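Local coordinates for protein GH18 chiitnase (Pseudoalteromonas aurantia, PDB 6K7Z) that hydrolyses chitin, probably cleaving within the chain as an endochitinase of glycoside hydrolase family 18, at residues A[2-15]-A[20-32]. Numbering follows the deposited sequence.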
loop_
_atom_site.group_PDB
_atom_site.type_symbol
_atom_site.label_atom_id
_atom_site.label_comp_id
_atom_site.label_asym_id
_atom_site.label_seq_id
_atom_site.Cartn_x
_atom_site.Cartn_y
_atom_site.Cartn_z
ATOM N N SER A 2 3.121 -5.594 15.521
ATOM C CA SER A 2 3.142 -5.723 14.095
ATOM C C SER A 2 1.734 -5.605 13.618
ATOM O O SER A 2 0.825 -5.835 14.346
ATOM C CB SER A 2 3.633 -7.075 13.733
ATOM O OG SER A 2 2.824 -7.961 14.400
ATOM N N LYS A 3 1.569 -5.266 12.355
ATOM C CA LYS A 3 0.260 -5.018 11.768
ATOM C C LYS A 3 0.049 -5.985 10.621
ATOM O O LYS A 3 0.984 -6.339 10.014
ATOM C CB LYS A 3 0.261 -3.648 11.132
ATOM C CG LYS A 3 0.151 -2.444 12.027
ATOM C CD LYS A 3 0.354 -1.172 11.228
ATOM C CE LYS A 3 0.587 0.031 12.118
ATOM N NZ LYS A 3 1.479 -0.182 13.239
ATOM N N THR A 4 -1.190 -6.335 10.342
ATOM C CA THR A 4 -1.584 -7.181 9.219
ATOM C C THR A 4 -2.433 -6.322 8.284
ATOM O O THR A 4 -3.316 -5.685 8.713
ATOM C CB THR A 4 -2.276 -8.465 9.644
ATOM O OG1 THR A 4 -3.324 -8.184 10.515
ATOM C CG2 THR A 4 -1.239 -9.354 10.290
ATOM N N ILE A 5 -2.074 -6.348 7.008
ATOM C CA ILE A 5 -2.664 -5.462 6.019
ATOM C C ILE A 5 -3.023 -6.281 4.788
ATOM O O ILE A 5 -2.279 -7.187 4.396
ATOM C CB ILE A 5 -1.692 -4.317 5.679
ATOM C CG1 ILE A 5 -1.315 -3.581 6.969
ATOM C CG2 ILE A 5 -2.297 -3.348 4.649
ATOM C CD1 ILE A 5 -0.480 -2.383 6.767
ATOM N N THR A 6 -4.168 -5.977 4.180
ATOM C CA THR A 6 -4.510 -6.630 2.925
ATOM C C THR A 6 -5.115 -5.608 1.984
ATOM O O THR A 6 -5.665 -4.595 2.414
ATOM C CB THR A 6 -5.476 -7.818 3.126
ATOM O OG1 THR A 6 -5.684 -8.492 1.875
ATOM C CG2 THR A 6 -6.816 -7.361 3.712
ATOM N N TYR A 7 -4.999 -5.883 0.686
ATOM C CA TYR A 7 -5.698 -5.131 -0.349
ATOM C C TYR A 7 -6.963 -5.858 -0.780
ATOM O O TYR A 7 -6.964 -7.078 -0.961
ATOM C CB TYR A 7 -4.821 -4.910 -1.577
ATOM C CG TYR A 7 -3.751 -3.871 -1.378
ATOM C CD1 TYR A 7 -2.559 -4.201 -0.733
ATOM C CD2 TYR A 7 -3.930 -2.573 -1.820
ATOM C CE1 TYR A 7 -1.581 -3.265 -0.521
ATOM C CE2 TYR A 7 -2.940 -1.614 -1.619
ATOM C CZ TYR A 7 -1.774 -1.977 -0.971
ATOM O OH TYR A 7 -0.788 -1.058 -0.759
ATOM N N TYR A 8 -8.042 -5.101 -0.960
ATOM C CA TYR A 8 -9.293 -5.653 -1.458
ATOM C C TYR A 8 -9.545 -5.063 -2.840
ATOM O O TYR A 8 -9.887 -3.886 -2.964
ATOM C CB TYR A 8 -10.436 -5.353 -0.498
ATOM C CG TYR A 8 -11.729 -6.050 -0.861
ATOM C CD1 TYR A 8 -11.950 -7.357 -0.465
ATOM C CD2 TYR A 8 -12.724 -5.407 -1.585
ATOM C CE1 TYR A 8 -13.121 -8.015 -0.766
ATOM C CE2 TYR A 8 -13.917 -6.076 -1.903
ATOM C CZ TYR A 8 -14.094 -7.386 -1.490
ATOM O OH TYR A 8 -15.263 -8.089 -1.772
ATOM N N ASN A 9 -9.370 -5.887 -3.874
ATOM C CA ASN A 9 -9.671 -5.498 -5.250
ATOM C C ASN A 9 -10.697 -6.458 -5.826
ATOM O O ASN A 9 -11.834 -6.049 -6.073
ATOM C CB ASN A 9 -8.386 -5.456 -6.082
ATOM C CG ASN A 9 -8.607 -4.925 -7.501
ATOM O OD1 ASN A 9 -8.391 -5.641 -8.472
ATOM N ND2 ASN A 9 -9.016 -3.663 -7.620
ATOM N N SER A 10 -10.347 -7.733 -6.028
ATOM C CA SER A 10 -11.324 -8.736 -6.429
ATOM C C SER A 10 -12.374 -8.931 -5.341
ATOM O O SER A 10 -12.068 -8.907 -4.144
ATOM C CB SER A 10 -10.634 -10.072 -6.711
ATOM O OG SER A 10 -11.576 -11.132 -6.635
ATOM N N GLY A 11 -13.617 -9.159 -5.764
ATOM C CA GLY A 11 -14.691 -9.366 -4.811
ATOM C C GLY A 11 -15.092 -10.806 -4.566
ATOM O O GLY A 11 -16.195 -11.047 -4.064
ATOM N N ALA A 12 -14.203 -11.764 -4.874
ATOM C CA ALA A 12 -14.574 -13.179 -4.807
ATOM C C ALA A 12 -14.944 -13.618 -3.395
ATOM O O ALA A 12 -15.724 -14.565 -3.223
ATOM C CB ALA A 12 -13.435 -14.050 -5.346
ATOM N N VAL A 13 -14.393 -12.971 -2.380
ATOM C CA VAL A 13 -14.751 -13.204 -0.983
ATOM C C VAL A 13 -15.447 -11.948 -0.476
ATOM O O VAL A 13 -14.925 -10.845 -0.683
ATOM C CB VAL A 13 -13.513 -13.525 -0.118
ATOM C CG1 VAL A 13 -13.909 -13.705 1.349
ATOM C CG2 VAL A 13 -12.792 -14.766 -0.645
ATOM N N PRO A 14 -16.625 -12.059 0.145
ATOM C CA PRO A 14 -17.329 -10.856 0.624
ATOM C C PRO A 14 -16.460 -10.021 1.555
ATOM O O PRO A 14 -15.754 -10.547 2.416
ATOM C CB PRO A 14 -18.542 -11.428 1.364
ATOM C CG PRO A 14 -18.776 -12.767 0.734
ATOM C CD PRO A 14 -17.419 -13.288 0.338
ATOM N N LEU A 15 -16.531 -8.699 1.392
ATOM C CA LEU A 15 -15.616 -7.846 2.144
ATOM C C LEU A 15 -15.846 -7.955 3.642
ATOM O O LEU A 15 -14.896 -7.879 4.428
ATOM C CB LEU A 15 -15.756 -6.399 1.703
ATOM C CG LEU A 15 -14.893 -5.360 2.416
ATOM C CD1 LEU A 15 -13.422 -5.608 2.181
ATOM C CD2 LEU A 15 -15.292 -3.964 1.900
ATOM N N GLU A 20 -13.979 -10.375 10.636
ATOM C CA GLU A 20 -13.815 -11.468 11.584
ATOM C C GLU A 20 -12.445 -12.123 11.489
ATOM O O GLU A 20 -12.239 -13.195 12.060
ATOM C CB GLU A 20 -14.916 -12.511 11.389
ATOM C CG GLU A 20 -16.316 -11.909 11.308
ATOM C CD GLU A 20 -16.813 -11.308 12.617
ATOM O OE1 GLU A 20 -16.092 -11.348 13.634
ATOM O OE2 GLU A 20 -17.953 -10.782 12.617
ATOM N N LEU A 21 -11.509 -11.506 10.786
ATOM C CA LEU A 21 -10.179 -12.047 10.586
ATOM C C LEU A 21 -9.145 -11.134 11.232
ATOM O O LEU A 21 -9.441 -9.974 11.545
ATOM C CB LEU A 21 -9.903 -12.213 9.085
ATOM C CG LEU A 21 -10.735 -13.376 8.546
ATOM C CD1 LEU A 21 -10.744 -13.343 7.023
ATOM C CD2 LEU A 21 -10.178 -14.699 9.063
ATOM N N PRO A 22 -7.957 -11.624 11.481
ATOM C CA PRO A 22 -6.965 -10.825 12.225
ATOM C C PRO A 22 -6.212 -9.839 11.336
ATOM O O PRO A 22 -4.973 -9.862 11.240
ATOM C CB PRO A 22 -6.055 -11.909 12.819
ATOM C CG PRO A 22 -6.106 -13.012 11.830
ATOM C CD PRO A 22 -7.498 -13.011 11.266
ATOM N N TYR A 23 -6.965 -8.972 10.661
ATOM C CA TYR A 23 -6.408 -7.843 9.921
ATOM C C TYR A 23 -6.488 -6.577 10.756
ATOM O O TYR A 23 -7.457 -6.360 11.485
ATOM C CB TYR A 23 -7.143 -7.597 8.601
ATOM C CG TYR A 23 -6.783 -8.592 7.523
ATOM C CD1 TYR A 23 -5.510 -8.603 6.967
ATOM C CD2 TYR A 23 -7.723 -9.511 7.060
ATOM C CE1 TYR A 23 -5.166 -9.518 5.987
ATOM C CE2 TYR A 23 -7.397 -10.426 6.077
ATOM C CZ TYR A 23 -6.119 -10.422 5.542
ATOM O OH TYR A 23 -5.805 -11.339 4.562
ATOM N N ASP A 24 -5.467 -5.739 10.637
ATOM C CA ASP A 24 -5.532 -4.414 11.230
ATOM C C ASP A 24 -5.968 -3.351 10.241
ATOM O O ASP A 24 -6.644 -2.391 10.636
ATOM C CB ASP A 24 -4.174 -4.031 11.818
ATOM C CG ASP A 24 -3.748 -4.961 12.921
ATOM O OD1 ASP A 24 -4.536 -5.139 13.878
ATOM O OD2 ASP A 24 -2.641 -5.525 12.823
ATOM N N VAL A 25 -5.618 -3.511 8.968
ATOM C CA VAL A 25 -5.861 -2.492 7.950
ATOM C C VAL A 25 -6.325 -3.178 6.676
ATOM O O VAL A 25 -5.730 -4.170 6.242
ATOM C CB VAL A 25 -4.590 -1.670 7.657
ATOM C CG1 VAL A 25 -4.893 -0.578 6.640
ATOM C CG2 VAL A 25 -4.012 -1.079 8.931
ATOM N N VAL A 26 -7.361 -2.630 6.055
ATOM C CA VAL A 26 -7.814 -3.081 4.750
ATOM C C VAL A 26 -7.709 -1.904 3.796
ATOM O O VAL A 26 -8.282 -0.838 4.057
ATOM C CB VAL A 26 -9.246 -3.629 4.798
ATOM C CG1 VAL A 26 -9.762 -3.853 3.390
ATOM C CG2 VAL A 26 -9.275 -4.919 5.614
ATOM N N ASN A 27 -6.973 -2.093 2.698
ATOM C CA ASN A 27 -6.835 -1.092 1.649
ATOM C C ASN A 27 -7.826 -1.410 0.539
ATOM O O ASN A 27 -7.694 -2.437 -0.127
ATOM C CB ASN A 27 -5.424 -1.068 1.061
ATOM C CG ASN A 27 -4.353 -0.760 2.088
ATOM O OD1 ASN A 27 -4.594 -0.048 3.053
ATOM N ND2 ASN A 27 -3.142 -1.268 1.851
ATOM N N LEU A 28 -8.800 -0.527 0.320
ATOM C CA LEU A 28 -9.723 -0.718 -0.790
ATOM C C LEU A 28 -9.047 -0.261 -2.077
ATOM O O LEU A 28 -8.589 0.879 -2.175
ATOM C CB LEU A 28 -11.029 0.039 -0.547
ATOM C CG LEU A 28 -11.646 -0.197 0.824
ATOM C CD1 LEU A 28 -12.847 0.715 1.034
ATOM C CD2 LEU A 28 -12.053 -1.676 0.977
ATOM N N ALA A 29 -8.987 -1.147 -3.064
ATOM C CA ALA A 29 -8.307 -0.870 -4.329
ATOM C C ALA A 29 -9.285 -0.897 -5.516
ATOM O O ALA A 29 -9.942 -1.911 -5.717
ATOM C CB ALA A 29 -7.202 -1.908 -4.541
ATOM N N PHE A 30 -9.377 0.150 -6.341
ATOM C CA PHE A 30 -8.566 1.361 -6.310
ATOM C C PHE A 30 -9.407 2.598 -6.596
ATOM O O PHE A 30 -10.510 2.533 -7.148
ATOM C CB PHE A 30 -7.453 1.334 -7.368
ATOM C CG PHE A 30 -6.360 0.348 -7.104
ATOM C CD1 PHE A 30 -5.389 0.611 -6.157
ATOM C CD2 PHE A 30 -6.276 -0.823 -7.842
ATOM C CE1 PHE A 30 -4.356 -0.306 -5.923
ATOM C CE2 PHE A 30 -5.259 -1.737 -7.613
ATOM C CZ PHE A 30 -4.297 -1.474 -6.658
ATOM N N LEU A 31 -8.830 3.738 -6.268
ATOM C CA LEU A 31 -9.258 5.029 -6.781
ATOM C C LEU A 31 -8.127 5.530 -7.665
ATOM O O LEU A 31 -6.959 5.440 -7.273
ATOM C CB LEU A 31 -9.533 5.991 -5.626
ATOM C CG LEU A 31 -10.078 7.386 -5.924
ATOM C CD1 LEU A 31 -11.494 7.303 -6.463
ATOM C CD2 LEU A 31 -10.020 8.225 -4.655
ATOM N N SER A 32 -8.445 6.010 -8.867
ATOM C CA SER A 32 -7.371 6.419 -9.770
ATOM C C SER A 32 -7.877 7.468 -10.752
ATOM O O SER A 32 -9.057 7.811 -10.777
ATOM C CB SER A 32 -6.763 5.209 -10.508
ATOM O OG SER A 32 -7.694 4.576 -11.366
HETATM O O HOH W 1 -12.478 -3.124 -5.017
#
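Thr4 O accepts two backbone hydrogen bonds at the start of the strand pair, from Asp24 N (2.9 Å) and from Val25 N (3.2 Å). The carboxylate of Asp24 returns the grip: its OD2 accepts a hydrogen bond from Thr4 N at 3.0 Å on its anti side, somewhat out of the carboxylate plane. From here strands 3-8 and 25-32 run parallel, and the bond of Asn27 N to Thr6 O is almost straight (178°). Beyond the last pair, Asn9 reaches across with its amide, its CG anti to the backbone N (chi1 -174°), and ND2 hydrogen-bonds to Ala29 O at 2.7 Å from above the carbonyl plane.

On the face carrying Ile5, Tyr7 and Asn27, the Asn27 amide stands steeply over the Tyr7 ring, planes 69° apart, with ND2 3.2 Å from CZ near the rim. Tyr7 OH bonds to Asp113, an aspartate of the DxxDxDxE motif of family 18, so this face probably borders the active site. On the outer face Thr6 CG2 sits over the centre of the Tyr23 ring, a CH-pi contact of 3.6 Å to the centroid, while Thr6 OG1 and Tyr23 OH both bond to Asn259. Helix 269-277 packs against Thr4 and Tyr23. Strand 3-8 lies between 25-33 and the last strand, 256-260, closing the parallel ring of the family 18 TIM barrel.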